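Local atomic coordinates of O-methyltransferase, putative (Bacillus cereus, PDB entry 3DUW), a protein that probably transfers the methyl group of S-adenosylmethionine to an oxygen of an acceptor substrate, and binds the spent cofactor S-adenosyl-L-homocysteine. Residues 12-17 with 43-48; 55-60 with 156-161; 87-92 with 120-125; 171-174 with 178-181. One frame throughout, in Å; residues are numbered along the deposited sequence.

Contact 1 (12-17 with 43-48)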
loop_
_atom_site.group_PDB
_atom_site.type_symbol
_atom_site.label_atom_id
_atom_site.label_comp_id
_atom_site.label_asym_id
_atom_site.label_seq_id
_atom_site.Cartn_x
_atom_site.Cartn_y
_atom_site.Cartn_z
ATOM N N GLN A 12 -6.878 -8.256 14.245
ATOM C CA GLN A 12 -6.701 -9.617 14.743
ATOM C C GLN A 12 -7.297 -10.598 13.735
ATOM O O GLN A 12 -6.732 -11.658 13.477
ATOM C CB GLN A 12 -7.389 -9.794 16.102
ATOM C CG GLN A 12 -7.134 -11.150 16.758
ATOM C CD GLN A 12 -5.677 -11.355 17.119
ATOM O OE1 GLN A 12 -5.087 -10.556 17.849
ATOM N NE2 GLN A 12 -5.086 -12.430 16.611
ATOM N N TYR A 13 -8.447 -10.239 13.174
ATOM C CA TYR A 13 -9.101 -11.073 12.173
ATOM C C TYR A 13 -8.210 -11.188 10.935
ATOM O O TYR A 13 -7.938 -12.286 10.444
ATOM C CB TYR A 13 -10.447 -10.462 11.773
ATOM C CG TYR A 13 -11.090 -11.147 10.587
ATOM C CD1 TYR A 13 -11.744 -12.369 10.732
ATOM C CD2 TYR A 13 -11.008 -10.591 9.306
ATOM C CE1 TYR A 13 -12.298 -13.023 9.633
ATOM C CE2 TYR A 13 -11.562 -11.241 8.200
ATOM C CZ TYR A 13 -12.203 -12.455 8.374
ATOM O OH TYR A 13 -12.752 -13.105 7.290
ATOM N N VAL A 14 -7.765 -10.042 10.425
ATOM C CA VAL A 14 -6.916 -10.013 9.239
ATOM C C VAL A 14 -5.660 -10.854 9.431
ATOM O O VAL A 14 -5.304 -11.654 8.569
ATOM C CB VAL A 14 -6.510 -8.561 8.881
ATOM C CG1 VAL A 14 -5.496 -8.560 7.743
ATOM C CG2 VAL A 14 -7.744 -7.765 8.485
ATOM N N SER A 15 -4.995 -10.674 10.567
ATOM C CA SER A 15 -3.779 -11.424 10.852
ATOM C C SER A 15 -4.069 -12.917 10.990
ATOM O O SER A 15 -3.357 -13.748 10.428
ATOM C CB SER A 15 -3.126 -10.901 12.134
ATOM O OG SER A 15 -1.884 -11.541 12.369
ATOM N N ASP A 16 -5.121 -13.258 11.732
ATOM C CA ASP A 16 -5.475 -14.660 11.928
ATOM C C ASP A 16 -5.693 -15.394 10.617
ATOM O O ASP A 16 -5.229 -16.519 10.440
ATOM C CB ASP A 16 -6.747 -14.795 12.770
ATOM C CG ASP A 16 -6.510 -14.539 14.240
ATOM O OD1 ASP A 16 -5.338 -14.565 14.670
ATOM O OD2 ASP A 16 -7.504 -14.324 14.965
ATOM N N VAL A 17 -6.401 -14.760 9.690
ATOM C CA VAL A 17 -6.690 -15.406 8.424
ATOM C C VAL A 17 -5.595 -15.317 7.363
ATOM O O VAL A 17 -5.313 -16.304 6.692
ATOM C CB VAL A 17 -8.010 -14.866 7.816
ATOM C CG1 VAL A 17 -9.154 -15.082 8.790
ATOM C CG2 VAL A 17 -7.873 -13.392 7.482
ATOM N N SER A 43 3.096 -3.119 12.912
ATOM C CA SER A 43 2.158 -4.184 13.243
ATOM C C SER A 43 2.410 -5.335 12.274
ATOM O O SER A 43 3.088 -5.167 11.255
ATOM C CB SER A 43 0.722 -3.696 13.067
ATOM O OG SER A 43 0.441 -3.504 11.691
ATOM N N PRO A 44 1.867 -6.524 12.572
ATOM C CA PRO A 44 2.082 -7.653 11.664
ATOM C C PRO A 44 1.561 -7.396 10.245
ATOM O O PRO A 44 2.216 -7.758 9.265
ATOM C CB PRO A 44 1.337 -8.792 12.352
ATOM C CG PRO A 44 1.484 -8.454 13.804
ATOM C CD PRO A 44 1.220 -6.963 13.820
ATOM N N THR A 45 0.386 -6.779 10.134
ATOM C CA THR A 45 -0.190 -6.504 8.820
ATOM C C THR A 45 0.625 -5.455 8.068
ATOM O O THR A 45 0.727 -5.503 6.841
ATOM C CB THR A 45 -1.663 -6.052 8.929
ATOM O OG1 THR A 45 -1.773 -4.967 9.856
ATOM C CG2 THR A 45 -2.536 -7.209 9.398
ATOM N N GLN A 46 1.202 -4.504 8.799
ATOM C CA GLN A 46 2.043 -3.481 8.184
ATOM C C GLN A 46 3.353 -4.142 7.746
ATOM O O GLN A 46 3.888 -3.835 6.678
ATOM C CB GLN A 46 2.340 -2.352 9.174
ATOM C CG GLN A 46 1.126 -1.516 9.526
ATOM C CD GLN A 46 1.381 -0.570 10.680
ATOM O OE1 GLN A 46 2.418 -0.634 11.339
ATOM N NE2 GLN A 46 0.422 0.309 10.941
ATOM N N GLY A 47 3.875 -5.040 8.577
ATOM C CA GLY A 47 5.098 -5.731 8.218
ATOM C C GLY A 47 4.905 -6.536 6.948
ATOM O O GLY A 47 5.761 -6.522 6.061
ATOM N N LYS A 48 3.778 -7.236 6.839
ATOM C CA LYS A 48 3.546 -8.027 5.641
ATOM C C LYS A 48 3.340 -7.124 4.433
ATOM O O LYS A 48 3.707 -7.487 3.317
ATOM C CB LYS A 48 2.356 -8.965 5.807
ATOM C CG LYS A 48 2.268 -9.941 4.649
ATOM C CD LYS A 48 1.429 -11.150 4.975
ATOM C CE LYS A 48 1.530 -12.172 3.856
ATOM N NZ LYS A 48 0.702 -13.363 4.151
#
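Thr45, which meets Val14 across the contact, sits in the opening turn of helix 44-57, and the shortest polar bond of 43-48 closes this turn, Gly47 N to Ser43 O (2.8 Å). Ser43 and Gln46 frame it as a capping box: Gln46 N donates to Ser43 OG at 3.2 Å, and Ser43 N returns a nearly straight bond of 3.0 Å to Gln46 OE1, reaching it from above the carbonyl plane. Serine suits the N-cap because its short hydroxyl can fold back onto an amide of the first turn, and proline suits the next place because no bond is asked of its nitrogen there.

The touching itself is done by methyl groups. Thr45 places OG1 between its backbone N and carbonyl carbon (chi1 52°), which leaves CG2 directed at helix 4-18, where it rests 3.7 Å from Val14 CG1; the two side chains meet at about a right angle. Alongside, Ser15 OG lies 4.2 Å from Pro44 CB. The axes of the short helical pieces stay 10.3 Å apart and are inclined at 53°. Ala204 of the second subunit packs on both Val14 and Thr45. Small, mainly apolar groups meet here, so the two helices pack without a directional bond between them, while the backbone O of Thr45 bonds to Thr203 OG1 of the second subunit.

Contact 2 (55-60 with 156-161)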
loop_
_atom_site.group_PDB
_atom_site.type_symbol
_atom_site.label_atom_id
_atom_site.label_comp_id
_atom_site.label_asym_id
_atom_site.label_seq_id
_atom_site.Cartn_x
_atom_site.Cartn_y
_atom_site.Cartn_z
ATOM N N GLN A 55 8.576 -7.457 -2.574
ATOM C CA GLN A 55 8.485 -8.509 -3.581
ATOM C C GLN A 55 7.921 -7.968 -4.890
ATOM O O GLN A 55 8.389 -8.331 -5.969
ATOM C CB GLN A 55 7.616 -9.661 -3.066
ATOM C CG GLN A 55 8.146 -10.283 -1.781
ATOM C CD GLN A 55 7.282 -11.410 -1.258
ATOM O OE1 GLN A 55 6.062 -11.279 -1.159
ATOM N NE2 GLN A 55 7.914 -12.521 -0.902
ATOM N N ILE A 56 6.929 -7.087 -4.796
ATOM C CA ILE A 56 6.316 -6.505 -5.984
ATOM C C ILE A 56 7.339 -5.695 -6.765
ATOM O O ILE A 56 7.400 -5.771 -7.993
ATOM C CB ILE A 56 5.119 -5.611 -5.604
ATOM C CG1 ILE A 56 3.997 -6.486 -5.047
ATOM C CG2 ILE A 56 4.634 -4.830 -6.817
ATOM C CD1 ILE A 56 2.869 -5.715 -4.414
ATOM N N GLN A 57 8.151 -4.921 -6.058
ATOM C CA GLN A 57 9.174 -4.133 -6.727
ATOM C C GLN A 57 10.348 -5.000 -7.155
ATOM O O GLN A 57 11.063 -4.661 -8.096
ATOM C CB GLN A 57 9.708 -3.033 -5.815
ATOM C CG GLN A 57 10.955 -2.387 -6.399
ATOM C CD GLN A 57 11.543 -1.312 -5.531
ATOM O OE1 GLN A 57 11.732 -1.501 -4.330
ATOM N NE2 GLN A 57 11.857 -0.171 -6.139
ATOM N N GLY A 58 10.546 -6.115 -6.460
ATOM C CA GLY A 58 11.670 -6.976 -6.778
ATOM C C GLY A 58 12.931 -6.285 -6.293
ATOM O O GLY A 58 13.981 -6.351 -6.934
ATOM N N ALA A 59 12.818 -5.607 -5.153
ATOM C CA ALA A 59 13.940 -4.881 -4.571
ATOM C C ALA A 59 15.090 -5.820 -4.251
ATOM O O ALA A 59 14.876 -6.962 -3.848
ATOM C CB ALA A 59 13.496 -4.156 -3.306
ATOM N N ARG A 60 16.308 -5.318 -4.422
ATOM C CA ARG A 60 17.503 -6.103 -4.162
ATOM C C ARG A 60 18.421 -5.407 -3.162
ATOM O O ARG A 60 19.304 -6.037 -2.585
ATOM C CB ARG A 60 18.250 -6.356 -5.475
ATOM C CG ARG A 60 19.417 -7.317 -5.356
ATOM C CD ARG A 60 19.426 -8.309 -6.512
ATOM N NE ARG A 60 19.449 -7.651 -7.814
ATOM C CZ ARG A 60 19.436 -8.299 -8.976
ATOM N NH1 ARG A 60 19.399 -9.624 -8.999
ATOM N NH2 ARG A 60 19.466 -7.623 -10.117
ATOM N N LEU A 156 20.637 8.710 -2.218
ATOM C CA LEU A 156 21.080 7.324 -2.327
ATOM C C LEU A 156 20.140 6.435 -3.133
ATOM O O LEU A 156 20.261 5.211 -3.108
ATOM C CB LEU A 156 21.265 6.738 -0.926
ATOM C CG LEU A 156 22.221 7.525 -0.027
ATOM C CD1 LEU A 156 22.238 6.925 1.370
ATOM C CD2 LEU A 156 23.617 7.520 -0.636
ATOM N N SER A 157 19.220 7.053 -3.865
ATOM C CA SER A 157 18.250 6.310 -4.662
ATOM C C SER A 157 18.642 6.161 -6.129
ATOM O O SER A 157 19.720 6.581 -6.552
ATOM C CB SER A 157 16.892 7.009 -4.593
ATOM O OG SER A 157 16.927 8.248 -5.285
ATOM N N ARG A 158 17.744 5.540 -6.887
ATOM C CA ARG A 158 17.901 5.346 -8.324
ATOM C C ARG A 158 16.499 5.544 -8.891
ATOM O O ARG A 158 15.514 5.465 -8.156
ATOM C CB ARG A 158 18.398 3.930 -8.654
ATOM C CG ARG A 158 17.406 2.805 -8.354
ATOM C CD ARG A 158 17.847 1.488 -8.989
ATOM N NE ARG A 158 16.953 0.372 -8.677
ATOM C CZ ARG A 158 15.677 0.291 -9.050
ATOM N NH1 ARG A 158 15.122 1.266 -9.756
ATOM N NH2 ARG A 158 14.956 -0.775 -8.723
ATOM N N PRO A 159 16.384 5.831 -10.194
ATOM C CA PRO A 159 15.038 6.014 -10.742
ATOM C C PRO A 159 14.237 4.744 -10.477
ATOM O O PRO A 159 14.696 3.643 -10.773
ATOM C CB PRO A 159 15.302 6.242 -12.227
ATOM C CG PRO A 159 16.627 6.950 -12.215
ATOM C CD PRO A 159 17.411 6.143 -11.204
ATOM N N GLY A 160 13.048 4.898 -9.903
ATOM C CA GLY A 160 12.229 3.738 -9.606
ATOM C C GLY A 160 12.255 3.349 -8.138
ATOM O O GLY A 160 11.472 2.511 -7.709
ATOM N N THR A 161 13.154 3.951 -7.368
ATOM C CA THR A 161 13.246 3.652 -5.941
ATOM C C THR A 161 11.932 3.949 -5.229
ATOM O O THR A 161 11.283 4.961 -5.493
ATOM C CB THR A 161 14.367 4.476 -5.263
ATOM O OG1 THR A 161 15.643 3.970 -5.673
ATOM C CG2 THR A 161 14.262 4.396 -3.744
HETATM O O HOH W 1 15.504 -3.562 -8.066
#
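Gln57 reaches from the last turn of helix 44-57 and brings the NE2 end of its amide to the turn 158-161, 3.1 Å from Gly160 O. Its CG stands opposite the backbone N (chi1 169°) and the chain runs on extended, giving the amide the length to span the gap; NE2 is hydrogen-bonded to Asp135 O. The helix ends in a Schellman motif, and Gly58, at its C-prime position, readily adopts the positive phi needed there.

Arg158 to Thr161 form a type II beta turn closed by Thr161 N to Arg158 O (2.9 Å). Gly160 fits its third position, where a CB would run into the carbonyl O of Pro159. Thr161 OG1 tightens the turn by accepting from Arg158 N at 2.9 Å and is also hydrogen-bonded to Phe134 O. The Arg158 guanidinium lies obliquely near the Gln57 amide, NH2 to NE2 4.1 Å, and NH2 also holds a water at 2.9 Å that bonds weakly to Gly58 O.

Asp135 OD1 forms a salt bridge with Arg158 NE, while its OD2 accepts from Arg60 N. The joint is thus polar: Asp135 binds both sides, a water adds a weak link, and the carboxylate probably offsets the arginine charge.

Contact 3 (87-92 with 120-125). With SAH (S-adenosyl-L-homocysteine), chain C.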
loop_
_atom_site.group_PDB
_atom_site.type_symbol
_atom_site.label_atom_id
_atom_site.label_comp_id
_atom_site.label_asym_id
_atom_site.label_seq_id
_atom_site.Cartn_x
_atom_site.Cartn_y
_atom_site.Cartn_z
ATOM N N VAL A 87 20.251 -2.891 4.688
ATOM C CA VAL A 87 21.161 -2.134 5.530
ATOM C C VAL A 87 20.214 -1.326 6.405
ATOM O O VAL A 87 19.416 -0.540 5.895
ATOM C CB VAL A 87 22.049 -1.171 4.717
ATOM C CG1 VAL A 87 22.889 -0.330 5.661
ATOM C CG2 VAL A 87 22.944 -1.959 3.770
ATOM N N THR A 88 20.279 -1.537 7.715
ATOM C CA THR A 88 19.399 -0.827 8.630
ATOM C C THR A 88 20.201 -0.023 9.654
ATOM O O THR A 88 21.234 -0.481 10.155
ATOM C CB THR A 88 18.420 -1.819 9.315
ATOM O OG1 THR A 88 17.491 -1.091 10.122
ATOM C CG2 THR A 88 19.170 -2.840 10.160
ATOM N N LEU A 89 19.714 1.178 9.950
ATOM C CA LEU A 89 20.387 2.102 10.859
ATOM C C LEU A 89 19.696 2.248 12.214
ATOM O O LEU A 89 18.491 2.507 12.285
ATOM C CB LEU A 89 20.493 3.470 10.179
ATOM C CG LEU A 89 20.950 3.405 8.715
ATOM C CD1 LEU A 89 21.059 4.809 8.150
ATOM C CD2 LEU A 89 22.283 2.682 8.609
ATOM N N GLU A 90 20.475 2.107 13.285
ATOM C CA GLU A 90 19.949 2.199 14.643
ATOM C C GLU A 90 20.889 2.976 15.566
ATOM O O GLU A 90 22.074 2.656 15.674
ATOM C CB GLU A 90 19.715 0.788 15.187
ATOM C CG GLU A 90 19.250 0.726 16.629
ATOM C CD GLU A 90 18.030 1.587 16.882
ATOM O OE1 GLU A 90 17.056 1.482 16.102
ATOM O OE2 GLU A 90 18.042 2.363 17.863
ATOM N N ALA A 91 20.353 3.987 16.239
ATOM C CA ALA A 91 21.148 4.824 17.135
ATOM C C ALA A 91 21.491 4.181 18.477
ATOM O O ALA A 91 22.572 4.408 19.017
ATOM C CB ALA A 91 20.434 6.143 17.370
ATOM N N SER A 92 20.573 3.390 19.021
ATOM C CA SER A 92 20.798 2.741 20.308
ATOM C C SER A 92 21.642 1.478 20.190
ATOM O O SER A 92 21.293 0.555 19.452
ATOM C CB SER A 92 19.455 2.397 20.957
ATOM O OG SER A 92 19.630 1.530 22.063
ATOM N N LEU A 120 22.094 10.038 10.499
ATOM C CA LEU A 120 22.746 11.032 9.658
ATOM C C LEU A 120 24.240 10.759 9.496
ATOM O O LEU A 120 24.801 10.998 8.426
ATOM C CB LEU A 120 22.508 12.441 10.209
ATOM C CG LEU A 120 21.058 12.934 10.120
ATOM C CD1 LEU A 120 20.969 14.345 10.670
ATOM C CD2 LEU A 120 20.578 12.899 8.673
ATOM N N ASP A 121 24.888 10.253 10.544
ATOM C CA ASP A 121 26.314 9.940 10.453
ATOM C C ASP A 121 26.535 8.711 9.582
ATOM O O ASP A 121 27.432 8.686 8.743
ATOM C CB ASP A 121 26.920 9.682 11.836
ATOM C CG ASP A 121 27.015 10.935 12.674
ATOM O OD1 ASP A 121 27.421 11.984 12.127
ATOM O OD2 ASP A 121 26.698 10.874 13.880
ATOM N N SER A 122 25.711 7.689 9.788
ATOM C CA SER A 122 25.831 6.459 9.020
ATOM C C SER A 122 25.518 6.660 7.540
ATOM O O SER A 122 26.130 6.026 6.684
ATOM C CB SER A 122 24.908 5.382 9.602
ATOM O OG SER A 122 25.320 5.014 10.907
ATOM N N LEU A 123 24.566 7.537 7.237
ATOM C CA LEU A 123 24.197 7.792 5.850
ATOM C C LEU A 123 25.368 8.398 5.076
ATOM O O LEU A 123 25.587 8.072 3.909
ATOM C CB LEU A 123 22.965 8.703 5.797
ATOM C CG LEU A 123 21.676 7.994 6.245
ATOM C CD1 LEU A 123 20.596 9.001 6.579
ATOM C CD2 LEU A 123 21.214 7.051 5.147
ATOM N N GLN A 124 26.129 9.264 5.736
ATOM C CA GLN A 124 27.290 9.889 5.112
ATOM C C GLN A 124 28.345 8.819 4.852
ATOM O O GLN A 124 29.005 8.823 3.811
ATOM C CB GLN A 124 27.860 10.977 6.021
ATOM C CG GLN A 124 29.043 11.736 5.431
ATOM C CD GLN A 124 28.733 12.334 4.073
ATOM O OE1 GLN A 124 28.948 11.700 3.036
ATOM N NE2 GLN A 124 28.210 13.552 4.070
ATOM N N GLN A 125 28.492 7.897 5.801
ATOM C CA GLN A 125 29.455 6.810 5.668
ATOM C C GLN A 125 29.067 5.905 4.506
ATOM O O GLN A 125 29.916 5.475 3.727
ATOM C CB GLN A 125 29.516 5.989 6.959
ATOM C CG GLN A 125 30.101 6.732 8.145
ATOM C CD GLN A 125 30.077 5.909 9.417
ATOM O OE1 GLN A 125 30.574 4.783 9.450
ATOM N NE2 GLN A 125 29.501 6.470 10.474
HETATM N N SAH C . 10.870 0.124 12.102
HETATM C CA SAH C . 11.112 -0.694 13.348
HETATM C CB SAH C . 10.955 0.150 14.569
HETATM C CG SAH C . 11.875 1.337 14.730
HETATM S SD SAH C . 11.276 2.371 16.135
HETATM C C SAH C . 10.028 -1.822 13.395
HETATM O O SAH C . 9.153 -1.839 12.525
HETATM O OXT SAH C . 10.125 -2.675 14.349
HETATM C "C5'" SAH C . 12.258 3.793 15.882
HETATM C "C4'" SAH C . 13.817 3.479 16.097
HETATM O "O4'" SAH C . 14.398 4.752 15.823
HETATM C "C3'" SAH C . 14.262 3.175 17.520
HETATM O "O3'" SAH C . 14.901 1.900 17.622
HETATM C "C2'" SAH C . 15.204 4.400 17.856
HETATM O "O2'" SAH C . 16.232 4.072 18.779
HETATM C "C1'" SAH C . 15.700 4.798 16.481
HETATM N N9 SAH C . 16.216 6.029 16.348
HETATM C C8 SAH C . 15.882 7.255 16.896
HETATM N N7 SAH C . 16.626 8.248 16.523
HETATM C C5 SAH C . 17.564 7.667 15.634
HETATM C C6 SAH C . 18.652 8.251 14.888
HETATM N N6 SAH C . 18.970 9.552 14.927
HETATM N N1 SAH C . 19.361 7.371 14.112
HETATM C C2 SAH C . 19.074 6.037 14.040
HETATM N N3 SAH C . 18.045 5.441 14.739
HETATM C C4 SAH C . 17.334 6.314 15.513
#
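Leu89 and Leu123 both turn CG away from their own carbonyl carbon (chi1 -45° and -71°), and these rotations bring their methyl branches together between strand 85-90 and helix 119-128. The setting is the Rossmann-like fold of class I methyltransferases, in which helices pack on a central, largely parallel sheet. Leu89 CD1 lies 3.8 Å from Leu123 CD2, the two side chains approaching at a slant, and the other branch, Leu89 CD2, rests 3.9 Å from Ser122 CB. Leucine suits a strand facing a helix because its forked end can touch two successive helical residues at once; serine suits the position opposite because its short side chain leaves room for the leucine methyl. Leu123 is also covered by Trp152 of helix 146-155, and Leu89 by Ala119 and Ile126.

One residue further on, at the end of the strand, Glu90 points away from the helix toward the cofactor site. Its chain bends at chi2 (53°), turning the carboxylate to the ribose of S-adenosyl-L-homocysteine. This is the acidic residue that characteristically ends the second strand of the fold and holds both ribose hydroxyls. The carboxylate is itself positioned by the protein: Leu68 N is bonded to OE1, and Ser92 N meets OE2 on its anti side at 3.0 Å. Over one face of the adenine, Ala91 CB lies 3.6 Å from SAH C2, a methyl small enough to lie against the base. The ribose grip is evenly shared, with SAH O3' giving a bond of 2.7 Å to Glu90 OE1 and SAH O2' one of 2.7 Å to Glu90 OE2.

Contact 4 (171-174 with 178-181)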
loop_
_atom_site.group_PDB
_atom_site.type_symbol
_atom_site.label_atom_id
_atom_site.label_comp_id
_atom_site.label_asym_id
_atom_site.label_seq_id
_atom_site.Cartn_x
_atom_site.Cartn_y
_atom_site.Cartn_z
ATOM N N GLU A 171 -2.422 10.195 14.693
ATOM C CA GLU A 171 -3.728 10.470 15.280
ATOM C C GLU A 171 -4.388 11.734 14.734
ATOM O O GLU A 171 -5.235 12.344 15.391
ATOM C CB GLU A 171 -3.610 10.529 16.809
ATOM C CG GLU A 171 -3.008 9.260 17.395
ATOM C CD GLU A 171 -3.145 9.175 18.900
ATOM O OE1 GLU A 171 -2.807 10.160 19.590
ATOM O OE2 GLU A 171 -3.582 8.113 19.394
ATOM N N GLY A 172 -4.004 12.108 13.516
ATOM C CA GLY A 172 -4.574 13.278 12.874
ATOM C C GLY A 172 -3.896 14.599 13.183
ATOM O O GLY A 172 -4.278 15.633 12.634
ATOM N N GLU A 173 -2.887 14.574 14.049
ATOM C CA GLU A 173 -2.185 15.795 14.425
ATOM C C GLU A 173 -1.368 16.407 13.292
ATOM O O GLU A 173 -0.965 17.570 13.365
ATOM C CB GLU A 173 -1.281 15.521 15.628
ATOM C CG GLU A 173 -2.045 15.279 16.919
ATOM C CD GLU A 173 -1.137 14.899 18.069
ATOM O OE1 GLU A 173 -0.085 15.553 18.234
ATOM O OE2 GLU A 173 -1.478 13.954 18.813
ATOM N N VAL A 174 -1.134 15.631 12.241
ATOM C CA VAL A 174 -0.356 16.111 11.107
ATOM C C VAL A 174 -0.919 17.396 10.489
ATOM O O VAL A 174 -0.182 18.157 9.867
ATOM C CB VAL A 174 -0.248 15.017 10.010
ATOM C CG1 VAL A 174 -1.625 14.675 9.463
ATOM C CG2 VAL A 174 0.678 15.476 8.899
ATOM N N THR A 178 0.451 24.337 14.207
ATOM C CA THR A 178 0.934 24.923 15.455
ATOM C C THR A 178 1.356 23.884 16.495
ATOM O O THR A 178 1.679 24.232 17.630
ATOM C CB THR A 178 -0.142 25.840 16.079
ATOM O OG1 THR A 178 0.432 26.587 17.155
ATOM C CG2 THR A 178 -1.292 25.019 16.616
ATOM N N SER A 179 1.367 22.614 16.103
ATOM C CA SER A 179 1.739 21.536 17.014
ATOM C C SER A 179 3.081 21.751 17.705
ATOM O O SER A 179 4.067 22.122 17.071
ATOM C CB SER A 179 1.776 20.197 16.270
ATOM O OG SER A 179 2.266 19.168 17.115
ATOM N N ASN A 180 3.106 21.492 19.009
ATOM C CA ASN A 180 4.314 21.636 19.812
ATOM C C ASN A 180 5.123 20.336 19.798
ATOM O O ASN A 180 6.141 20.218 20.480
ATOM C CB ASN A 180 3.937 22.004 21.252
ATOM C CG ASN A 180 5.147 22.227 22.139
ATOM O OD1 ASN A 180 5.990 23.080 21.860
ATOM N ND2 ASN A 180 5.235 21.459 23.221
ATOM N N ASP A 181 4.662 19.364 19.015
ATOM C CA ASP A 181 5.335 18.069 18.906
ATOM C C ASP A 181 6.352 18.123 17.764
ATOM O O ASP A 181 5.980 18.248 16.599
ATOM C CB ASP A 181 4.301 16.973 18.624
ATOM C CG ASP A 181 4.870 15.576 18.768
ATOM O OD1 ASP A 181 6.073 15.383 18.504
ATOM O OD2 ASP A 181 4.103 14.656 19.130
HETATM O O HOH W 2 0.110 18.006 18.294
HETATM O O HOH W 3 1.605 15.183 20.355
#
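The carboxylates of Glu173 and Asp181 are not stacked: their planes are steeply inclined, and they approach through one oxygen each, Glu173 OE1 and Asp181 OD2 standing 4.4 Å apart. Two waters fill the approach. One, well out of the Glu173 carboxylate plane, donates to Glu173 OE1 at 2.5 Å and is hydrogen-bonded to Ser179 OG at 2.7 Å. The other lies close to that plane and donates to both carboxylates, 2.7 Å from Glu173 OE1 and 2.8 Å from Asp181 OD2, and so probably eases the repulsion of like charges. The salt bridge from Asp181 OD2 to Arg183 NH2 would ease it further.

Ser179 OG has a second task, accepting from Asp181 N at 3.1 Å with an N-H...O angle of 159°, which makes an ST turn. A short hydroxyl suits this place, reaching the amide two residues ahead while still meeting the water. Gly172 supplies the positive phi that carries the chain into the 3-10 turn of Glu173.

The contact lies in the surface loop between strand 162-166 and helix 182-196. Asp181 is the N-cap of that helix, Glu173 and Ser179 both rest on its Val184, and Val174 packs on its Ile187 and Tyr191.

In the fold
Contacts 1 and 2 lie near the two ends of helix 44-57, their centres 24 Å apart, and both touch the second subunit. Contact 3 falls within the chain loop closed by contact 2 and meets it directly, Leu156 CD1 packing 3.9 Å from Leu123 CD2. It alone holds residues of the S-adenosyl-L-homocysteine pocket. Contact 1 comes near that site at Pro44, whose side chain is about 10 Å from the ligand, and contact 4 stays farther off, with the side chain of Asp181 about 13 Å away. Contact 4 nonetheless reaches the dimer interface, where Val174 packs on Tyr13 of the second subunit, whose counterpart in this chain lies in 12-17.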